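Local atomic coordinates of fumarate lyase (Mesorhizobium sp., PDB entry 3C8T), a protein that belongs to the fumarate lyase superfamily, is largely helical and assembles as a tetramer with long helices running through each subunit. Residues Glu32-Leu37 / Gln105-Thr110; Gln115-Leu120 / Glu214-Val219; Arg39-Leu44 / Leu98-Thr103; Met66-Asp71 / Val84-Ala89. All coordinates share one frame; numbering follows the deposited sequence.

Contact 1 (Glu32-Leu37 / Gln105-Thr110)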
loop_
_atom_site.group_PDB
_atom_site.type_symbol
_atom_site.label_atom_id
_atom_site.label_comp_id
_atom_site.label_asym_id
_atom_site.label_seq_id
_atom_site.Cartn_x
_atom_site.Cartn_y
_atom_site.Cartn_z
ATOM N N GLU A 32 16.982 -27.012 -17.115
ATOM C CA GLU A 32 17.858 -27.492 -16.036
ATOM C C GLU A 32 17.100 -28.344 -15.018
ATOM O O GLU A 32 17.565 -29.408 -14.617
ATOM C CB GLU A 32 18.644 -26.326 -15.379
ATOM C CG GLU A 32 19.378 -26.727 -14.110
ATOM C CD GLU A 32 20.172 -25.609 -13.438
ATOM O OE1 GLU A 32 20.200 -24.451 -13.947
ATOM O OE2 GLU A 32 20.789 -25.907 -12.376
ATOM N N THR A 33 15.906 -27.899 -14.640
ATOM C CA THR A 33 15.043 -28.588 -13.669
ATOM C C THR A 33 14.552 -29.937 -14.223
ATOM O O THR A 33 14.595 -30.946 -13.514
ATOM C CB THR A 33 13.849 -27.679 -13.324
ATOM O OG1 THR A 33 14.336 -26.424 -12.823
ATOM C CG2 THR A 33 12.857 -28.331 -12.306
ATOM N N GLU A 34 14.073 -29.945 -15.476
ATOM C CA GLU A 34 13.523 -31.165 -16.096
ATOM C C GLU A 34 14.599 -32.258 -16.259
ATOM O O GLU A 34 14.318 -33.440 -16.066
ATOM C CB GLU A 34 12.921 -30.854 -17.456
ATOM C CG GLU A 34 11.663 -30.006 -17.394
ATOM C CD GLU A 34 10.380 -30.825 -17.231
ATOM O OE1 GLU A 34 10.452 -32.065 -17.053
ATOM O OE2 GLU A 34 9.295 -30.211 -17.307
ATOM N N VAL A 35 15.814 -31.846 -16.620
ATOM C CA VAL A 35 16.945 -32.751 -16.798
ATOM C C VAL A 35 17.324 -33.345 -15.463
ATOM O O VAL A 35 17.561 -34.552 -15.365
ATOM C CB VAL A 35 18.188 -32.005 -17.389
ATOM C CG1 VAL A 35 19.478 -32.852 -17.264
ATOM C CG2 VAL A 35 17.943 -31.621 -18.808
ATOM N N ALA A 36 17.375 -32.507 -14.430
ATOM C CA ALA A 36 17.724 -32.968 -13.100
ATOM C C ALA A 36 16.641 -33.917 -12.613
ATOM O O ALA A 36 16.936 -34.903 -11.931
ATOM C CB ALA A 36 17.910 -31.794 -12.145
ATOM N N LEU A 37 15.388 -33.658 -12.976
ATOM C CA LEU A 37 14.286 -34.551 -12.557
ATOM C C LEU A 37 14.446 -35.941 -13.171
ATOM O O LEU A 37 14.275 -36.949 -12.475
ATOM C CB LEU A 37 12.928 -33.964 -12.911
ATOM C CG LEU A 37 11.684 -34.839 -12.673
ATOM C CD1 LEU A 37 11.437 -35.165 -11.193
ATOM C CD2 LEU A 37 10.515 -34.155 -13.267
ATOM N N GLN A 105 3.560 -25.834 -12.116
ATOM C CA GLN A 105 4.089 -25.023 -10.987
ATOM C C GLN A 105 5.350 -25.586 -10.301
ATOM O O GLN A 105 6.155 -24.824 -9.694
ATOM C CB GLN A 105 3.007 -24.746 -9.943
ATOM C CG GLN A 105 3.307 -23.518 -9.101
ATOM C CD GLN A 105 2.323 -23.316 -7.956
ATOM O OE1 GLN A 105 1.350 -24.071 -7.812
ATOM N NE2 GLN A 105 2.577 -22.304 -7.131
ATOM N N ASP A 106 5.545 -26.898 -10.383
ATOM C CA ASP A 106 6.794 -27.479 -9.881
ATOM C C ASP A 106 7.984 -26.910 -10.649
ATOM O O ASP A 106 8.952 -26.464 -10.066
ATOM C CB ASP A 106 6.802 -28.987 -10.029
ATOM C CG ASP A 106 5.832 -29.663 -9.122
ATOM O OD1 ASP A 106 5.410 -29.069 -8.103
ATOM O OD2 ASP A 106 5.500 -30.822 -9.422
ATOM N N ILE A 107 7.892 -26.937 -11.975
ATOM C CA ILE A 107 8.999 -26.518 -12.825
ATOM C C ILE A 107 9.201 -25.017 -12.738
ATOM O O ILE A 107 10.361 -24.555 -12.651
ATOM C CB ILE A 107 8.820 -26.940 -14.312
ATOM C CG1 ILE A 107 8.478 -28.435 -14.449
ATOM C CG2 ILE A 107 10.093 -26.616 -15.115
ATOM C CD1 ILE A 107 9.472 -29.434 -13.796
ATOM N N MET A 108 8.084 -24.272 -12.738
ATOM C CA MET A 108 8.109 -22.789 -12.648
ATOM C C MET A 108 8.565 -22.259 -11.282
ATOM O O MET A 108 9.341 -21.303 -11.239
ATOM C CB MET A 108 6.751 -22.202 -13.031
ATOM C CG MET A 108 6.371 -22.437 -14.500
ATOM S SD MET A 108 4.784 -21.697 -15.053
ATOM C CE MET A 108 5.338 -19.980 -15.128
ATOM N N ASP A 109 8.129 -22.899 -10.186
ATOM C CA ASP A 109 8.591 -22.560 -8.839
ATOM C C ASP A 109 10.074 -22.853 -8.669
ATOM O O ASP A 109 10.851 -22.035 -8.156
ATOM C CB ASP A 109 7.843 -23.397 -7.792
ATOM C CG ASP A 109 6.553 -22.728 -7.275
ATOM O OD1 ASP A 109 6.216 -21.612 -7.692
ATOM O OD2 ASP A 109 5.879 -23.337 -6.416
ATOM N N THR A 110 10.468 -24.034 -9.110
ATOM C CA THR A 110 11.869 -24.460 -8.991
ATOM C C THR A 110 12.804 -23.637 -9.842
ATOM O O THR A 110 13.852 -23.221 -9.359
ATOM C CB THR A 110 12.049 -25.961 -9.305
ATOM O OG1 THR A 110 11.307 -26.744 -8.357
ATOM C CG2 THR A 110 13.543 -26.327 -9.203
#
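Ile107 points from helix 104-140 into helix 23-43, where Thr33 and Glu34 receive it, and its side chain can be followed outward atom by atom. At CB the first torsion (chi1 -51°) sets CG1 beside the backbone N, opposite the carbonyl carbon, and CG1 meets Glu34 OE2 at 3.5 Å. One bond further on, Ile107 CD1 lies against the OE2 side of the carboxylate, 3.6 Å from Glu34 OE2 and 3.8 Å from Glu34 CD. CD1 also meets the Thr33 methyl, with Thr33 CG2 3.9 Å from Ile107 CD1, the two side chains sliding past each other in opposite directions. Glu34 gets there because its chain bends at chi2 (-88°), which carries the carboxylate across Ile107 at about a right angle. One turn along, Thr110 CG2 packs against Thr33, at 3.7 Å from Thr33 OG1 and 3.8 Å from Thr33 CG2. The two segments' axes pass 10.0 Å apart at 118°, a wide crossing in which these four buried side chains make the contact. No hydrogen bond spans the pair. Thr33 OG1 bonds within its own helix, to Arg29 O, while Glu34 OE2 and Thr110 OG1 find partners outside both segments, at His99 ND1 and Glu189 N. The chemistry therefore implies a joint of van der Waals contacts, methyl on methyl and oxygen on carbon.

Contact 2 (Gln115-Leu120 / Glu214-Val219)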
loop_
_atom_site.group_PDB
_atom_site.type_symbol
_atom_site.label_atom_id
_atom_site.label_comp_id
_atom_site.label_asym_id
_atom_site.label_seq_id
_atom_site.Cartn_x
_atom_site.Cartn_y
_atom_site.Cartn_z
ATOM N N GLN A 115 16.754 -18.857 -10.143
ATOM C CA GLN A 115 17.020 -17.454 -10.397
ATOM C C GLN A 115 17.209 -16.677 -9.082
ATOM O O GLN A 115 18.167 -15.917 -8.946
ATOM C CB GLN A 115 15.857 -16.889 -11.180
ATOM C CG GLN A 115 15.751 -17.389 -12.653
ATOM C CD GLN A 115 14.466 -16.886 -13.305
ATOM O OE1 GLN A 115 13.406 -16.931 -12.702
ATOM N NE2 GLN A 115 14.569 -16.364 -14.517
ATOM N N ILE A 116 16.300 -16.847 -8.121
ATOM C CA ILE A 116 16.454 -16.242 -6.773
ATOM C C ILE A 116 17.841 -16.517 -6.128
ATOM O O ILE A 116 18.410 -15.627 -5.481
ATOM C CB ILE A 116 15.282 -16.644 -5.813
ATOM C CG1 ILE A 116 13.925 -16.067 -6.341
ATOM C CG2 ILE A 116 15.495 -16.123 -4.410
ATOM C CD1 ILE A 116 12.675 -16.563 -5.580
ATOM N N ARG A 117 18.376 -17.733 -6.290
ATOM C CA ARG A 117 19.740 -18.013 -5.858
ATOM C C ARG A 117 20.761 -17.063 -6.503
ATOM O O ARG A 117 21.610 -16.471 -5.809
ATOM C CB ARG A 117 20.125 -19.465 -6.132
ATOM C CG ARG A 117 21.487 -19.777 -5.552
ATOM C CD ARG A 117 21.647 -21.231 -5.214
ATOM N NE ARG A 117 21.520 -22.045 -6.410
ATOM C CZ ARG A 117 21.562 -23.371 -6.398
ATOM N NH1 ARG A 117 21.732 -24.008 -5.251
ATOM N NH2 ARG A 117 21.414 -24.043 -7.525
ATOM N N ASP A 118 20.701 -16.933 -7.834
ATOM C CA ASP A 118 21.547 -15.944 -8.523
ATOM C C ASP A 118 21.195 -14.494 -8.123
ATOM O O ASP A 118 22.077 -13.691 -7.928
ATOM C CB ASP A 118 21.460 -16.094 -10.052
ATOM C CG ASP A 118 21.940 -17.476 -10.554
ATOM O OD1 ASP A 118 22.499 -18.267 -9.743
ATOM O OD2 ASP A 118 21.747 -17.770 -11.768
ATOM N N GLY A 119 19.898 -14.169 -8.049
ATOM C CA GLY A 119 19.451 -12.835 -7.600
ATOM C C GLY A 119 20.011 -12.460 -6.222
ATOM O O GLY A 119 20.453 -11.344 -6.003
ATOM N N LEU A 120 19.981 -13.396 -5.291
ATOM C CA LEU A 120 20.447 -13.127 -3.950
ATOM C C LEU A 120 21.983 -12.989 -3.891
ATOM O O LEU A 120 22.487 -12.252 -3.044
ATOM C CB LEU A 120 19.948 -14.203 -2.960
ATOM C CG LEU A 120 18.505 -14.058 -2.450
ATOM C CD1 LEU A 120 18.205 -15.263 -1.580
ATOM C CD2 LEU A 120 18.306 -12.771 -1.647
ATOM N N GLU A 214 20.303 -32.909 -6.728
ATOM C CA GLU A 214 20.808 -32.656 -8.079
ATOM C C GLU A 214 20.984 -31.171 -8.374
ATOM O O GLU A 214 21.864 -30.786 -9.119
ATOM C CB GLU A 214 19.832 -33.201 -9.134
ATOM C CG GLU A 214 20.128 -34.558 -9.687
ATOM C CD GLU A 214 21.531 -34.649 -10.300
ATOM O OE1 GLU A 214 22.327 -35.467 -9.789
ATOM O OE2 GLU A 214 21.849 -33.900 -11.268
ATOM N N LEU A 215 20.096 -30.346 -7.829
ATOM C CA LEU A 215 20.110 -28.922 -8.128
ATOM C C LEU A 215 20.840 -28.155 -7.050
ATOM O O LEU A 215 21.000 -26.946 -7.149
ATOM C CB LEU A 215 18.681 -28.393 -8.217
ATOM C CG LEU A 215 17.866 -28.905 -9.391
ATOM C CD1 LEU A 215 16.412 -28.459 -9.256
ATOM C CD2 LEU A 215 18.489 -28.424 -10.689
ATOM N N ASN A 216 21.237 -28.858 -5.996
ATOM C CA ASN A 216 21.858 -28.218 -4.852
ATOM C C ASN A 216 20.916 -27.251 -4.114
ATOM O O ASN A 216 21.331 -26.177 -3.734
ATOM C CB ASN A 216 23.155 -27.523 -5.296
ATOM C CG ASN A 216 23.997 -27.053 -4.127
ATOM O OD1 ASN A 216 23.941 -27.614 -3.030
ATOM N ND2 ASN A 216 24.773 -25.989 -4.352
ATOM N N LEU A 217 19.668 -27.665 -3.876
ATOM C CA LEU A 217 18.691 -26.862 -3.132
ATOM C C LEU A 217 18.309 -27.584 -1.844
ATOM O O LEU A 217 18.543 -28.806 -1.717
ATOM C CB LEU A 217 17.443 -26.619 -4.002
ATOM C CG LEU A 217 17.668 -25.727 -5.229
ATOM C CD1 LEU A 217 16.505 -25.799 -6.189
ATOM C CD2 LEU A 217 18.013 -24.218 -4.842
ATOM N N GLY A 218 17.714 -26.874 -0.883
ATOM C CA GLY A 218 17.167 -27.608 0.288
ATOM C C GLY A 218 15.926 -28.408 -0.153
ATOM O O GLY A 218 15.467 -28.285 -1.293
ATOM N N VAL A 219 15.398 -29.209 0.766
ATOM C CA VAL A 219 14.154 -29.932 0.627
ATOM C C VAL A 219 13.119 -29.216 1.500
ATOM O O VAL A 219 13.365 -28.995 2.680
ATOM C CB VAL A 219 14.311 -31.413 1.119
ATOM C CG1 VAL A 219 12.984 -32.208 1.045
ATOM C CG2 VAL A 219 15.430 -32.167 0.336
#
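Arg117 reaches from helix 104-140 to the carboxyl end of helix 204-215 and offers two nitrogens to two successive carbonyls. The sounder bond runs from Arg117 NH2 to Leu215 O, 3.0 Å long with an N-H...O angle of 162°, and the donor approaches nearly along the C=O axis. Beside it, Arg117 NH1 stands 2.7 Å from Asn216 O, but the angle of 127° makes this a weak bond despite its short length. Both oxygens lie at the edge of the guanidinium, close to its plane. A bend at chi3 (62°) in the otherwise extended arginine chain turns the flat group so that this edge faces the helix end. Outward from the two bonds, Leu217 CD2 sits over one face, 3.7 Å from Arg117 NH1, offset toward the rim, while Asn216 ND2 approaches Arg117 NH1 to 3.7 Å without bonding. Leu215 itself packs on Ala36 and Glu32 of helix 23-43, and Leu217 rests on Val113 and Leu114, about one turn earlier in Arg117's own helix. The positive charge near the last carbonyls would be expected to suit the partial negative charge of a helix C-terminus. Asn216, the first residue to leave helical geometry, has positive phi and two bonds back into the last turn, so the arginine joins helix 104-140 to a Schellman motif.

Contact 3 (Arg39-Leu44 / Leu98-Thr103)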
loop_
_atom_site.group_PDB
_atom_site.type_symbol
_atom_site.label_atom_id
_atom_site.label_comp_id
_atom_site.label_asym_id
_atom_site.label_seq_id
_atom_site.Cartn_x
_atom_site.Cartn_y
_atom_site.Cartn_z
ATOM N N ARG A 39 17.272 -37.296 -14.173
ATOM C CA ARG A 39 18.434 -37.907 -13.546
ATOM C C ARG A 39 18.121 -38.478 -12.190
ATOM O O ARG A 39 18.534 -39.601 -11.864
ATOM C CB ARG A 39 19.546 -36.884 -13.379
ATOM C CG ARG A 39 20.896 -37.430 -13.755
ATOM C CD ARG A 39 21.206 -37.086 -15.198
ATOM N NE ARG A 39 21.275 -35.630 -15.376
ATOM C CZ ARG A 39 22.322 -34.874 -15.043
ATOM N NH1 ARG A 39 23.419 -35.432 -14.521
ATOM N NH2 ARG A 39 22.274 -33.556 -15.245
ATOM N N ALA A 40 17.404 -37.696 -11.385
ATOM C CA ALA A 40 16.930 -38.151 -10.086
ATOM C C ALA A 40 16.090 -39.434 -10.229
ATOM O O ALA A 40 16.204 -40.352 -9.442
ATOM C CB ALA A 40 16.128 -37.039 -9.384
ATOM N N GLN A 41 15.256 -39.500 -11.253
ATOM C CA GLN A 41 14.390 -40.637 -11.404
ATOM C C GLN A 41 15.134 -41.895 -11.888
ATOM O O GLN A 41 14.757 -43.001 -11.541
ATOM C CB GLN A 41 13.219 -40.254 -12.304
ATOM C CG GLN A 41 12.149 -39.511 -11.529
ATOM C CD GLN A 41 11.143 -38.845 -12.395
ATOM O OE1 GLN A 41 11.424 -38.517 -13.557
ATOM N NE2 GLN A 41 9.943 -38.631 -11.844
ATOM N N ALA A 42 16.205 -41.717 -12.670
ATOM C CA ALA A 42 16.953 -42.844 -13.193
ATOM C C ALA A 42 17.754 -43.484 -12.082
ATOM O O ALA A 42 17.851 -44.716 -12.023
ATOM C CB ALA A 42 17.842 -42.425 -14.322
ATOM N N ARG A 43 18.319 -42.657 -11.196
ATOM C CA ARG A 43 18.997 -43.159 -9.993
ATOM C C ARG A 43 18.085 -43.932 -9.042
ATOM O O ARG A 43 18.530 -44.858 -8.379
ATOM C CB ARG A 43 19.690 -42.039 -9.221
ATOM C CG ARG A 43 20.978 -41.579 -9.860
ATOM C CD ARG A 43 21.891 -40.898 -8.857
ATOM N NE ARG A 43 21.266 -39.730 -8.250
ATOM C CZ ARG A 43 21.292 -38.497 -8.756
ATOM N NH1 ARG A 43 21.914 -38.234 -9.910
ATOM N NH2 ARG A 43 20.684 -37.518 -8.094
ATOM N N LEU A 44 16.824 -43.546 -8.950
ATOM C CA LEU A 44 15.892 -44.236 -8.056
ATOM C C LEU A 44 15.179 -45.368 -8.784
ATOM O O LEU A 44 14.222 -45.933 -8.265
ATOM C CB LEU A 44 14.852 -43.258 -7.474
ATOM C CG LEU A 44 15.374 -42.141 -6.558
ATOM C CD1 LEU A 44 14.494 -40.917 -6.631
ATOM C CD2 LEU A 44 15.540 -42.618 -5.098
ATOM N N LEU A 98 10.206 -37.440 -20.027
ATOM C CA LEU A 98 10.340 -36.085 -19.533
ATOM C C LEU A 98 9.130 -35.732 -18.673
ATOM O O LEU A 98 8.040 -36.305 -18.862
ATOM C CB LEU A 98 10.412 -35.138 -20.724
ATOM C CG LEU A 98 11.589 -34.258 -21.197
ATOM C CD1 LEU A 98 12.874 -34.346 -20.411
ATOM C CD2 LEU A 98 11.827 -34.456 -22.689
ATOM N N HIS A 99 9.325 -34.812 -17.719
ATOM C CA HIS A 99 8.220 -34.267 -16.941
ATOM C C HIS A 99 7.404 -35.429 -16.416
ATOM O O HIS A 99 6.200 -35.506 -16.655
ATOM C CB HIS A 99 7.366 -33.377 -17.856
ATOM C CG HIS A 99 6.426 -32.456 -17.140
ATOM N ND1 HIS A 99 6.801 -31.204 -16.702
ATOM C CD2 HIS A 99 5.106 -32.580 -16.847
ATOM C CE1 HIS A 99 5.761 -30.601 -16.151
ATOM N NE2 HIS A 99 4.720 -31.413 -16.230
ATOM N N TRP A 100 8.048 -36.362 -15.731
ATOM C CA TRP A 100 7.356 -37.584 -15.300
ATOM C C TRP A 100 6.912 -37.360 -13.883
ATOM O O TRP A 100 7.744 -37.274 -12.984
ATOM C CB TRP A 100 8.337 -38.751 -15.374
ATOM C CG TRP A 100 7.802 -40.125 -15.090
ATOM C CD1 TRP A 100 7.721 -40.755 -13.864
ATOM C CD2 TRP A 100 7.329 -41.066 -16.053
ATOM N NE1 TRP A 100 7.197 -42.022 -14.011
ATOM C CE2 TRP A 100 6.960 -42.244 -15.345
ATOM C CE3 TRP A 100 7.180 -41.032 -17.444
ATOM C CZ2 TRP A 100 6.451 -43.382 -15.991
ATOM C CZ3 TRP A 100 6.673 -42.157 -18.087
ATOM C CH2 TRP A 100 6.318 -43.327 -17.351
ATOM N N GLY A 101 5.604 -37.213 -13.686
ATOM C CA GLY A 101 5.041 -36.977 -12.364
ATOM C C GLY A 101 5.047 -35.517 -11.931
ATOM O O GLY A 101 4.497 -35.202 -10.888
ATOM N N ALA A 102 5.657 -34.649 -12.742
ATOM C CA ALA A 102 5.699 -33.195 -12.547
ATOM C C ALA A 102 4.402 -32.467 -12.924
ATOM O O ALA A 102 3.692 -32.895 -13.820
ATOM C CB ALA A 102 6.868 -32.597 -13.360
ATOM N N THR A 103 4.117 -31.356 -12.234
ATOM C CA THR A 103 3.158 -30.374 -12.698
ATOM C C THR A 103 3.919 -29.080 -13.114
ATOM O O THR A 103 5.104 -28.870 -12.772
ATOM C CB THR A 103 2.030 -30.080 -11.654
ATOM O OG1 THR A 103 0.981 -29.310 -12.276
ATOM C CG2 THR A 103 2.556 -29.271 -10.445
HETATM O O HOH W 1 11.257 -37.146 -15.903
#
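Gln41 lays its carboxamide against the backbone and ring edge of Trp100, with the amide and indole planes 86° apart. The amide nitrogen does two things there. Gln41 NE2 donates to Trp100 O over 2.8 Å at an almost straight 167°, with the acceptor in the amide plane and the donor tilted out of the carbonyl plane. The same atom also lies near the plane of the indole at its edge, Gln41 NE2 being 3.7 Å from Trp100 CD1. The oxygen faces the start of the side chain, with Gln41 OE1 3.6 Å from Trp100 CB. From helix 23-43 the glutamine arrives with CG beside its backbone N (chi1 -81°) and stays extended beyond, which gives it the reach to cross to the loop 98-103. A water joins in: it lies 2.7 Å from Gln41 OE1 and 3.3 Å from Trp100 N, the latter a weak bond. Within the loop, Ala102 CB covers the centre of one face of the His99 ring, 3.5 Å above its plane. Arg379 of the third subunit bonds to Leu98 O and His99 O and packs on Trp100, so this loop also lies at a subunit interface. The chemistry implies that one buried amide engages the main chain of a single loop residue, directly through its nitrogen and, less surely, by water through its oxygen.

Contact 4 (Met66-Asp71 / Val84-Ala89)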
loop_
_atom_site.group_PDB
_atom_site.type_symbol
_atom_site.label_atom_id
_atom_site.label_comp_id
_atom_site.label_asym_id
_atom_site.label_seq_id
_atom_site.Cartn_x
_atom_site.Cartn_y
_atom_site.Cartn_z
ATOM N N MET A 66 12.258 -19.759 -29.162
ATOM C CA MET A 66 11.601 -18.788 -28.247
ATOM C C MET A 66 10.300 -18.135 -28.735
ATOM O O MET A 66 9.369 -17.952 -27.948
ATOM C CB MET A 66 12.581 -17.715 -27.741
ATOM C CG MET A 66 13.709 -18.259 -26.833
ATOM S SD MET A 66 13.242 -19.003 -25.233
ATOM C CE MET A 66 12.291 -17.628 -24.530
ATOM N N GLU A 67 10.234 -17.784 -30.014
ATOM C CA GLU A 67 9.003 -17.221 -30.584
ATOM C C GLU A 67 7.846 -18.232 -30.603
ATOM O O GLU A 67 6.715 -17.885 -30.265
ATOM C CB GLU A 67 9.274 -16.625 -31.998
ATOM N N ARG A 68 8.146 -19.485 -30.963
ATOM C CA ARG A 68 7.191 -20.613 -30.914
ATOM C C ARG A 68 6.688 -20.805 -29.475
ATOM O O ARG A 68 5.485 -20.948 -29.243
ATOM C CB ARG A 68 7.864 -21.891 -31.421
ATOM C CG ARG A 68 7.013 -22.799 -32.319
ATOM C CD ARG A 68 7.890 -23.882 -32.999
ATOM N NE ARG A 68 7.770 -25.197 -32.361
ATOM C CZ ARG A 68 8.776 -26.067 -32.217
ATOM N NH1 ARG A 68 10.007 -25.765 -32.637
ATOM N NH2 ARG A 68 8.570 -27.244 -31.629
ATOM N N LEU A 69 7.624 -20.772 -28.513
ATOM C CA LEU A 69 7.305 -20.848 -27.084
ATOM C C LEU A 69 6.346 -19.753 -26.641
ATOM O O LEU A 69 5.334 -20.033 -25.983
ATOM C CB LEU A 69 8.574 -20.807 -26.226
ATOM C CG LEU A 69 9.160 -22.140 -25.745
ATOM C CD1 LEU A 69 10.282 -21.941 -24.728
ATOM C CD2 LEU A 69 8.058 -23.010 -25.147
ATOM N N ARG A 70 6.656 -18.509 -27.003
ATOM C CA ARG A 70 5.807 -17.370 -26.631
ATOM C C ARG A 70 4.387 -17.519 -27.164
ATOM O O ARG A 70 3.420 -17.301 -26.441
ATOM C CB ARG A 70 6.418 -16.047 -27.099
ATOM C CG ARG A 70 7.649 -15.654 -26.311
ATOM C CD ARG A 70 8.109 -14.231 -26.572
ATOM N NE ARG A 70 8.993 -13.775 -25.497
ATOM C CZ ARG A 70 8.576 -13.387 -24.294
ATOM N NH1 ARG A 70 7.280 -13.399 -23.980
ATOM N NH2 ARG A 70 9.455 -12.993 -23.391
ATOM N N ASP A 71 4.286 -17.898 -28.439
ATOM C CA ASP A 71 3.000 -18.124 -29.117
ATOM C C ASP A 71 2.188 -19.233 -28.448
ATOM O O ASP A 71 0.987 -19.077 -28.226
ATOM C CB ASP A 71 3.230 -18.461 -30.599
ATOM C CG ASP A 71 3.771 -17.273 -31.407
ATOM O OD1 ASP A 71 4.224 -16.259 -30.816
ATOM O OD2 ASP A 71 3.755 -17.355 -32.653
ATOM N N VAL A 84 8.348 -28.604 -22.870
ATOM C CA VAL A 84 8.559 -30.071 -22.788
ATOM C C VAL A 84 8.377 -30.726 -24.179
ATOM O O VAL A 84 9.119 -31.628 -24.542
ATOM C CB VAL A 84 7.665 -30.745 -21.678
ATOM C CG1 VAL A 84 7.668 -32.261 -21.788
ATOM C CG2 VAL A 84 8.148 -30.329 -20.310
ATOM N N GLU A 85 7.404 -30.230 -24.950
ATOM C CA GLU A 85 7.164 -30.717 -26.295
ATOM C C GLU A 85 8.404 -30.461 -27.173
ATOM O O GLU A 85 8.864 -31.363 -27.863
ATOM C CB GLU A 85 5.909 -30.070 -26.889
ATOM C CG GLU A 85 4.560 -30.532 -26.252
ATOM C CD GLU A 85 3.387 -29.544 -26.532
ATOM O OE1 GLU A 85 2.448 -29.413 -25.670
ATOM O OE2 GLU A 85 3.413 -28.883 -27.617
ATOM N N GLN A 86 8.959 -29.249 -27.132
ATOM C CA GLN A 86 10.146 -28.949 -27.938
ATOM C C GLN A 86 11.305 -29.844 -27.485
ATOM O O GLN A 86 11.994 -30.451 -28.291
ATOM C CB GLN A 86 10.524 -27.464 -27.864
ATOM C CG GLN A 86 9.523 -26.469 -28.511
ATOM C CD GLN A 86 10.116 -25.070 -28.641
ATOM O OE1 GLN A 86 11.340 -24.926 -28.685
ATOM N NE2 GLN A 86 9.261 -24.037 -28.724
ATOM N N LEU A 87 11.498 -29.976 -26.182
ATOM C CA LEU A 87 12.576 -30.844 -25.697
ATOM C C LEU A 87 12.352 -32.331 -26.014
ATOM O O LEU A 87 13.313 -33.093 -26.242
ATOM C CB LEU A 87 12.797 -30.638 -24.201
ATOM C CG LEU A 87 14.044 -31.272 -23.595
ATOM C CD1 LEU A 87 15.311 -31.053 -24.458
ATOM C CD2 LEU A 87 14.270 -30.760 -22.184
ATOM N N SER A 88 11.094 -32.766 -26.002
ATOM C CA SER A 88 10.803 -34.154 -26.321
ATOM C C SER A 88 11.187 -34.455 -27.795
ATOM O O SER A 88 11.894 -35.434 -28.074
ATOM C CB SER A 88 9.335 -34.482 -26.041
ATOM O OG SER A 88 8.996 -35.759 -26.564
ATOM N N ALA A 89 10.722 -33.599 -28.701
ATOM C CA ALA A 89 11.009 -33.691 -30.128
ATOM C C ALA A 89 12.511 -33.802 -30.381
ATOM O O ALA A 89 12.958 -34.640 -31.162
ATOM C CB ALA A 89 10.451 -32.473 -30.848
#
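Gln86 brings a carboxamide to Arg68 and Leu69, and its OE1 accepts a hydrogen bond from the backbone N of Glu65, the residue just before helix 66-76. The contact joins two consecutive helices in the largely helical fumarate lyase fold, 66-76 and 80-91, linked by the short connection 77-79. Across it the polar group is used as a flat surface: the guanidinium and amide planes are 22° apart and stacked, with Gln86 CD 3.9 Å above the plane of the Arg68 guanidinium and over its centre. The closest approach of the two side chains is Arg68 NH2 to the methylene Gln86 CG, 3.4 Å, beside the stacked amide. The two side chains arrive from opposite directions. Gln86 has CG beside its backbone N (chi1 -67°) and is extended beyond it, so the amide projects over the first turn of helix 66-76. A bend at chi3 (102°) turns the Arg68 guanidinium flat over Gln86 as the chain runs out toward helix 80-91, and its NH1 forms a salt bridge with Glu65, so one residue serves both partners of the stack. No hydrogen bond crosses between the two segments. Toward the interior, Leu69 also packs on Ile27 of helix 23-43 and on Pro82 and Leu83, while the exposed arginine covers the outer side. At the tip of the amide, Gln86 NE2 lies 3.7 Å from Arg68 CB and 3.5 Å from Leu69 CG.

In the fold
All four contacts lie on the same side of the chain's centre, and helix 23-43 and helix 104-140 tie most of them together. Contact 1 and contact 3, about 10 Å apart between centres, share helix 23-43 and meet where Ile107 CG1 lies 3.9 Å from His99 CE1. Contact 2, about 12 Å from contact 1 between centres, shares helix 104-140 with it, and Leu215 CD1 packs 3.6 Å from Thr110 CG2. Contacts 2 and 3 are linked by a salt bridge, Glu214 OE1 to Arg43 NH1 at 2.8 Å. Contact 4 borders contact 3 through Leu98 against Ser88 and contact 1, centres about 16 Å apart, through Val84 CG2 on Glu34, but remains about 10 Å from contact 2 between nearest atoms.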